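Local coordinates for D-xylonate dehydratase (PDB 5OYN), which catalyses the dehydration of D-xylonate to 2-dehydro-3-deoxy-D-arabinonate in D-xylose degradation, and dehydrates D-gluconate with similar efficiency, using a [2Fe-2S] cluster and magnesium, at residues G53-I57 against I254-Y259; R79-I84 against A247-Q252. One frame throughout, in Å; residues are numbered along the deposited sequence.

Both contacts are buried, and both use helix 241-259: its last turns meet the start of strand 56-61 in contact 1, and its middle meets helix 73-87 in contact 2. Strand and helix follow each other in the chain, and Ile84 joins the two sites, its CD1 lying 3.5 Å from Ile57 CG2. The centres are about 12 Å apart. Contact 1 is helix-on-sheet packing of aliphatic side chains and one tyrosine ring, without a hydrogen bond. Contact 2 is a backbone-to-backbone helix pairing with glycines at its centre, and along one flank it carries charged and aromatic groups that continue into the interface with the second subunit of the homotetramer.

Contact 1 (G53-I57 against I254-Y259); sequences GKPII and IVDLAY
Ile57, Pro55 and the last turns of helix 241-259 meet where this helix lies against a parallel alpha/beta sheet of strand order 90-95, 56-61, 130-135, 155-159. No hydrogen bond crosses between 53-57 and 254-259; the contact is almost wholly apolar. Both Pro55 and Ile57 turn toward the helix, whereas Ile56 between them takes no part and packs on Ile90 and Met92 of the neighbouring strand.

The aliphatic contacts centre on Ile57, whose two branches reach different helix residues. With chi1 at -47°, CG2 stands anti to the backbone N and meets the CG2 methyl of Ile254 at 3.5 Å, the two side chains passing one another head to tail. The Ile57 side chain lies roughly perpendicular to that of Val255, and CD1 ends 3.8 Å from Val255 CG1. Ala258, one turn on from Ile254, is the helix residue whose CA comes nearest to the other segment, 7.2 Å from Pro55 CA, and its CB lies 4.2 Å from Pro55 CB. Ala130 of strand 130-135 touches Ile57, Ile254 and Ala258, while Ile84 of helix 73-87 covers Ile254 and Val255, so the group is enclosed from the sheet and from the adjacent helix.

The aromatic contact is made farther up the loop. After helix 47-51 the chain leaves helical geometry at Gly53, whose positive phi suits a glycine, and then runs past the Tyr259 ring before entering the strand. Phe18 meets this ring edge-to-face from elsewhere in the chain. Pro55 crosses the tyrosine side chain at about a right angle, approaching the ring obliquely, with its CD 3.9 Å from Tyr259 CE1 and 3.7 Å from Tyr259 OH.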
loop_
_atom_site.group_PDB
_atom_site.type_symbol
_atom_site.label_atom_id
_atom_site.label_comp_id
_atom_site.label_asym_id
_atom_site.label_seq_id
_atom_site.Cartn_x
_atom_site.Cartn_y
_atom_site.Cartn_z
ATOM N N GLY A 53 3.843 24.963 12.826
ATOM C CA GLY A 53 4.487 24.745 14.099
ATOM C C GLY A 53 4.150 23.446 14.794
ATOM O O GLY A 53 4.521 23.284 15.963
ATOM N N LYS A 54 3.454 22.521 14.134
ATOM C CA LYS A 54 3.332 21.181 14.685
ATOM C C LYS A 54 4.695 20.484 14.631
ATOM O O LYS A 54 5.549 20.838 13.809
ATOM C CB LYS A 54 2.299 20.364 13.913
ATOM C CG LYS A 54 0.904 20.956 13.828
ATOM C CD LYS A 54 -0.077 19.899 13.288
ATOM C CE LYS A 54 -1.453 20.458 12.966
ATOM N NZ LYS A 54 -1.630 20.794 11.504
ATOM N N PRO A 55 4.936 19.503 15.503
ATOM C CA PRO A 55 6.225 18.802 15.455
ATOM C C PRO A 55 6.261 17.736 14.367
ATOM O O PRO A 55 5.293 17.004 14.135
ATOM C CB PRO A 55 6.352 18.182 16.851
ATOM C CG PRO A 55 4.940 17.996 17.302
ATOM C CD PRO A 55 4.070 19.010 16.591
ATOM N N ILE A 56 7.394 17.680 13.675
ATOM C CA ILE A 56 7.656 16.624 12.706
ATOM C C ILE A 56 8.031 15.379 13.494
ATOM O O ILE A 56 9.075 15.350 14.152
ATOM C CB ILE A 56 8.775 17.008 11.734
ATOM C CG1 ILE A 56 8.513 18.375 11.092
ATOM C CG2 ILE A 56 8.920 15.937 10.686
ATOM C CD1 ILE A 56 7.081 18.591 10.601
ATOM N N ILE A 57 7.187 14.351 13.431
ATOM C CA ILE A 57 7.434 13.085 14.112
ATOM C C ILE A 57 8.048 12.106 13.117
ATOM O O ILE A 57 7.378 11.647 12.194
ATOM C CB ILE A 57 6.153 12.508 14.726
ATOM C CG1 ILE A 57 5.394 13.592 15.497
ATOM C CG2 ILE A 57 6.511 11.325 15.628
ATOM C CD1 ILE A 57 5.997 13.899 16.850
ATOM N N ILE A 254 3.580 10.072 21.265
ATOM C CA ILE A 254 4.893 10.613 20.922
ATOM C C ILE A 254 4.808 12.110 20.699
ATOM O O ILE A 254 5.801 12.819 20.877
ATOM C CB ILE A 254 5.502 9.887 19.704
ATOM C CG1 ILE A 254 6.981 10.261 19.505
ATOM C CG2 ILE A 254 4.721 10.197 18.430
ATOM C CD1 ILE A 254 7.816 10.337 20.758
ATOM N N VAL A 255 3.641 12.634 20.322
ATOM C CA VAL A 255 3.564 14.082 20.184
ATOM C C VAL A 255 3.533 14.731 21.567
ATOM O O VAL A 255 4.172 15.770 21.793
ATOM C CB VAL A 255 2.370 14.506 19.299
ATOM C CG1 VAL A 255 2.357 13.732 17.998
ATOM C CG2 VAL A 255 1.072 14.336 20.014
ATOM N N ASP A 256 2.834 14.105 22.525
ATOM C CA ASP A 256 2.901 14.532 23.921
ATOM C C ASP A 256 4.350 14.621 24.396
ATOM O O ASP A 256 4.781 15.649 24.927
ATOM C CB ASP A 256 2.123 13.554 24.800
ATOM C CG ASP A 256 0.625 13.759 24.736
ATOM O OD1 ASP A 256 0.179 14.889 24.426
ATOM O OD2 ASP A 256 -0.103 12.777 25.020
ATOM N N LEU A 257 5.122 13.552 24.194
ATOM C CA LEU A 257 6.528 13.568 24.570
ATOM C C LEU A 257 7.295 14.665 23.849
ATOM O O LEU A 257 8.317 15.139 24.354
ATOM C CB LEU A 257 7.176 12.217 24.272
ATOM C CG LEU A 257 6.743 10.954 25.004
ATOM C CD1 LEU A 257 7.677 9.841 24.571
ATOM C CD2 LEU A 257 6.812 11.151 26.508
ATOM N N ALA A 258 6.848 15.063 22.662
ATOM C CA ALA A 258 7.537 16.145 21.968
ATOM C C ALA A 258 7.233 17.490 22.611
ATOM O O ALA A 258 8.122 18.340 22.717
ATOM C CB ALA A 258 7.152 16.164 20.489
ATOM N N TYR A 259 5.995 17.691 23.062
ATOM C CA TYR A 259 5.634 18.969 23.658
ATOM C C TYR A 259 6.214 19.105 25.062
ATOM O O TYR A 259 6.843 20.120 25.385
ATOM C CB TYR A 259 4.114 19.136 23.663
ATOM C CG TYR A 259 3.595 19.726 22.356
ATOM C CD1 TYR A 259 3.105 18.910 21.347
ATOM C CD2 TYR A 259 3.622 21.096 22.120
ATOM C CE1 TYR A 259 2.636 19.437 20.155
ATOM C CE2 TYR A 259 3.153 21.631 20.923
ATOM C CZ TYR A 259 2.661 20.794 19.946
ATOM O OH TYR A 259 2.190 21.297 18.750
#

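Contact 2 (R79-I84 against A247-Q252); sequences RVRDGI and AYKTGQ
The Arg79 guanidinium and the Tyr248 ring lie almost parallel, their planes 7° apart. Tyr248 CD1 lies over one guanidinium face, 3.4 Å above the plane and nearer its margin than its middle. At the guanidinium edge, in plane, Asp82 OD2 forms a salt bridge with Arg79 NH1, 3.1 Å away, while Asp82 CB lies at the edge of the tyrosine ring. Bends at chi2 and chi3 fold the arginine back alongside Tyr248 instead of letting it extend away. The tyrosine has CG anti to its own backbone N (chi1 177°), which carries the ring across to Gly83, whose N is 3.4 Å from CD1. Its hydroxyl is hydrogen-bonded to Asp86, one turn beyond Asp82.

The charged flank faces the second subunit: Arg79 NH2 pairs with Glu49 there, and Asp82 OD2 also meets Arg85 of that chain. With a leucine in place of Arg79, Asp82 would probably lose its partner within the helix, Glu49 of the second subunit its positive mate, and the Tyr248 ring the flat group against it.

Beneath the flat groups the backbones come together. Gly83 CA and Gly251 CA are 4.0 Å apart, and at both positions a CB would point into the opposing helix. CA-H...O contacts run in both directions, from Tyr248 CA to Arg79 O (3.5 Å) and from Gly83 CA to Tyr248 O (3.4 Å). Deeper toward the sheet, Val80 CG2 packs 3.9 Å from Ala247 CB, and both side chains reach Leu158 of strand 155-159. The axes approach to 6.4 Å and cross at -37°. Small residues at the crossing, CA-H...O contacts and this right-handed crossing of parallel-running helices resemble the GASright pairing known from membrane helices, here joining two helices that pack on the parallel sheet.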
loop_
_atom_site.group_PDB
_atom_site.type_symbol
_atom_site.label_atom_id
_atom_site.label_comp_id
_atom_site.label_asym_id
_atom_site.label_seq_id
_atom_site.Cartn_x
_atom_site.Cartn_y
_atom_site.Cartn_z
ATOM N N ARG A 79 -1.229 2.913 11.486
ATOM C CA ARG A 79 -1.811 3.210 12.788
ATOM C C ARG A 79 -0.996 4.271 13.515
ATOM O O ARG A 79 -1.550 5.160 14.171
ATOM C CB ARG A 79 -1.890 1.930 13.627
ATOM C CG ARG A 79 -3.014 0.974 13.259
ATOM C CD ARG A 79 -4.250 1.746 12.893
ATOM N NE ARG A 79 -5.070 1.992 14.061
ATOM C CZ ARG A 79 -5.915 3.012 14.171
ATOM N NH1 ARG A 79 -6.059 3.881 13.168
ATOM N NH2 ARG A 79 -6.624 3.157 15.286
ATOM N N VAL A 80 0.330 4.189 13.416
ATOM C CA VAL A 80 1.176 5.195 14.043
ATOM C C VAL A 80 0.905 6.563 13.447
ATOM O O VAL A 80 0.813 7.559 14.174
ATOM C CB VAL A 80 2.657 4.822 13.896
ATOM C CG1 VAL A 80 3.520 5.864 14.575
ATOM C CG2 VAL A 80 2.890 3.471 14.459
ATOM N N ARG A 81 0.815 6.638 12.112
ATOM C CA ARG A 81 0.492 7.898 11.437
ATOM C C ARG A 81 -0.830 8.455 11.939
ATOM O O ARG A 81 -0.956 9.661 12.183
ATOM C CB ARG A 81 0.437 7.694 9.914
ATOM C CG ARG A 81 1.807 7.623 9.262
ATOM C CD ARG A 81 1.761 7.637 7.736
ATOM N NE ARG A 81 1.697 9.005 7.217
ATOM C CZ ARG A 81 0.562 9.625 6.862
ATOM N NH1 ARG A 81 -0.617 9.005 6.957
ATOM N NH2 ARG A 81 0.603 10.869 6.396
ATOM N N ASP A 82 -1.817 7.584 12.128
ATOM C CA ASP A 82 -3.116 8.054 12.577
ATOM C C ASP A 82 -3.028 8.593 13.995
ATOM O O ASP A 82 -3.642 9.617 14.312
ATOM C CB ASP A 82 -4.151 6.927 12.458
ATOM C CG ASP A 82 -4.642 6.721 11.012
ATOM O OD1 ASP A 82 -4.172 7.427 10.075
ATOM O OD2 ASP A 82 -5.508 5.845 10.811
ATOM N N GLY A 83 -2.245 7.936 14.858
ATOM C CA GLY A 83 -2.072 8.439 16.209
ATOM C C GLY A 83 -1.448 9.820 16.222
ATOM O O GLY A 83 -1.974 10.749 16.838
ATOM N N ILE A 84 -0.320 9.971 15.520
ATOM C CA ILE A 84 0.368 11.253 15.413
ATOM C C ILE A 84 -0.567 12.353 14.929
ATOM O O ILE A 84 -0.540 13.479 15.440
ATOM C CB ILE A 84 1.576 11.111 14.477
ATOM C CG1 ILE A 84 2.597 10.143 15.068
ATOM C CG2 ILE A 84 2.149 12.483 14.129
ATOM C CD1 ILE A 84 3.713 9.788 14.090
ATOM N N ALA A 247 -0.223 0.532 18.400
ATOM C CA ALA A 247 0.532 1.374 17.480
ATOM C C ALA A 247 -0.102 2.753 17.375
ATOM O O ALA A 247 0.603 3.764 17.312
ATOM C CB ALA A 247 0.627 0.705 16.109
ATOM N N TYR A 248 -1.435 2.814 17.391
ATOM C CA TYR A 248 -2.134 4.096 17.405
ATOM C C TYR A 248 -1.798 4.896 18.660
ATOM O O TYR A 248 -1.378 6.058 18.576
ATOM C CB TYR A 248 -3.639 3.861 17.305
ATOM C CG TYR A 248 -4.477 5.111 17.393
ATOM C CD1 TYR A 248 -4.627 5.963 16.287
ATOM C CD2 TYR A 248 -5.142 5.435 18.559
ATOM C CE1 TYR A 248 -5.412 7.111 16.357
ATOM C CE2 TYR A 248 -5.923 6.571 18.638
ATOM C CZ TYR A 248 -6.056 7.401 17.539
ATOM O OH TYR A 248 -6.832 8.524 17.654
ATOM N N LYS A 249 -1.979 4.289 19.842
ATOM C CA LYS A 249 -1.737 5.021 21.081
ATOM C C LYS A 249 -0.286 5.468 21.194
ATOM O O LYS A 249 -0.009 6.549 21.725
ATOM C CB LYS A 249 -2.161 4.179 22.277
ATOM C CG LYS A 249 -3.675 4.294 22.505
ATOM C CD LYS A 249 -4.268 3.002 23.040
ATOM C CE LYS A 249 -5.804 3.054 23.035
ATOM N NZ LYS A 249 -6.481 1.693 23.022
ATOM N N THR A 250 0.648 4.689 20.655
ATOM C CA THR A 250 2.031 5.140 20.629
ATOM C C THR A 250 2.184 6.378 19.758
ATOM O O THR A 250 2.966 7.279 20.079
ATOM C CB THR A 250 2.942 4.020 20.150
ATOM O OG1 THR A 250 2.831 2.900 21.047
ATOM C CG2 THR A 250 4.375 4.494 20.123
ATOM N N GLY A 251 1.422 6.461 18.671
ATOM C CA GLY A 251 1.501 7.646 17.829
ATOM C C GLY A 251 0.943 8.876 18.515
ATOM O O GLY A 251 1.501 9.971 18.403
ATOM N N GLN A 252 -0.168 8.713 19.233
ATOM C CA GLN A 252 -0.675 9.775 20.099
ATOM C C GLN A 252 0.365 10.202 21.128
ATOM O O GLN A 252 0.620 11.400 21.317
ATOM C CB GLN A 252 -1.939 9.298 20.802
ATOM C CG GLN A 252 -3.184 9.779 20.150
ATOM C CD GLN A 252 -4.393 9.146 20.758
ATOM O OE1 GLN A 252 -4.293 8.118 21.425
ATOM N NE2 GLN A 252 -5.552 9.759 20.547
#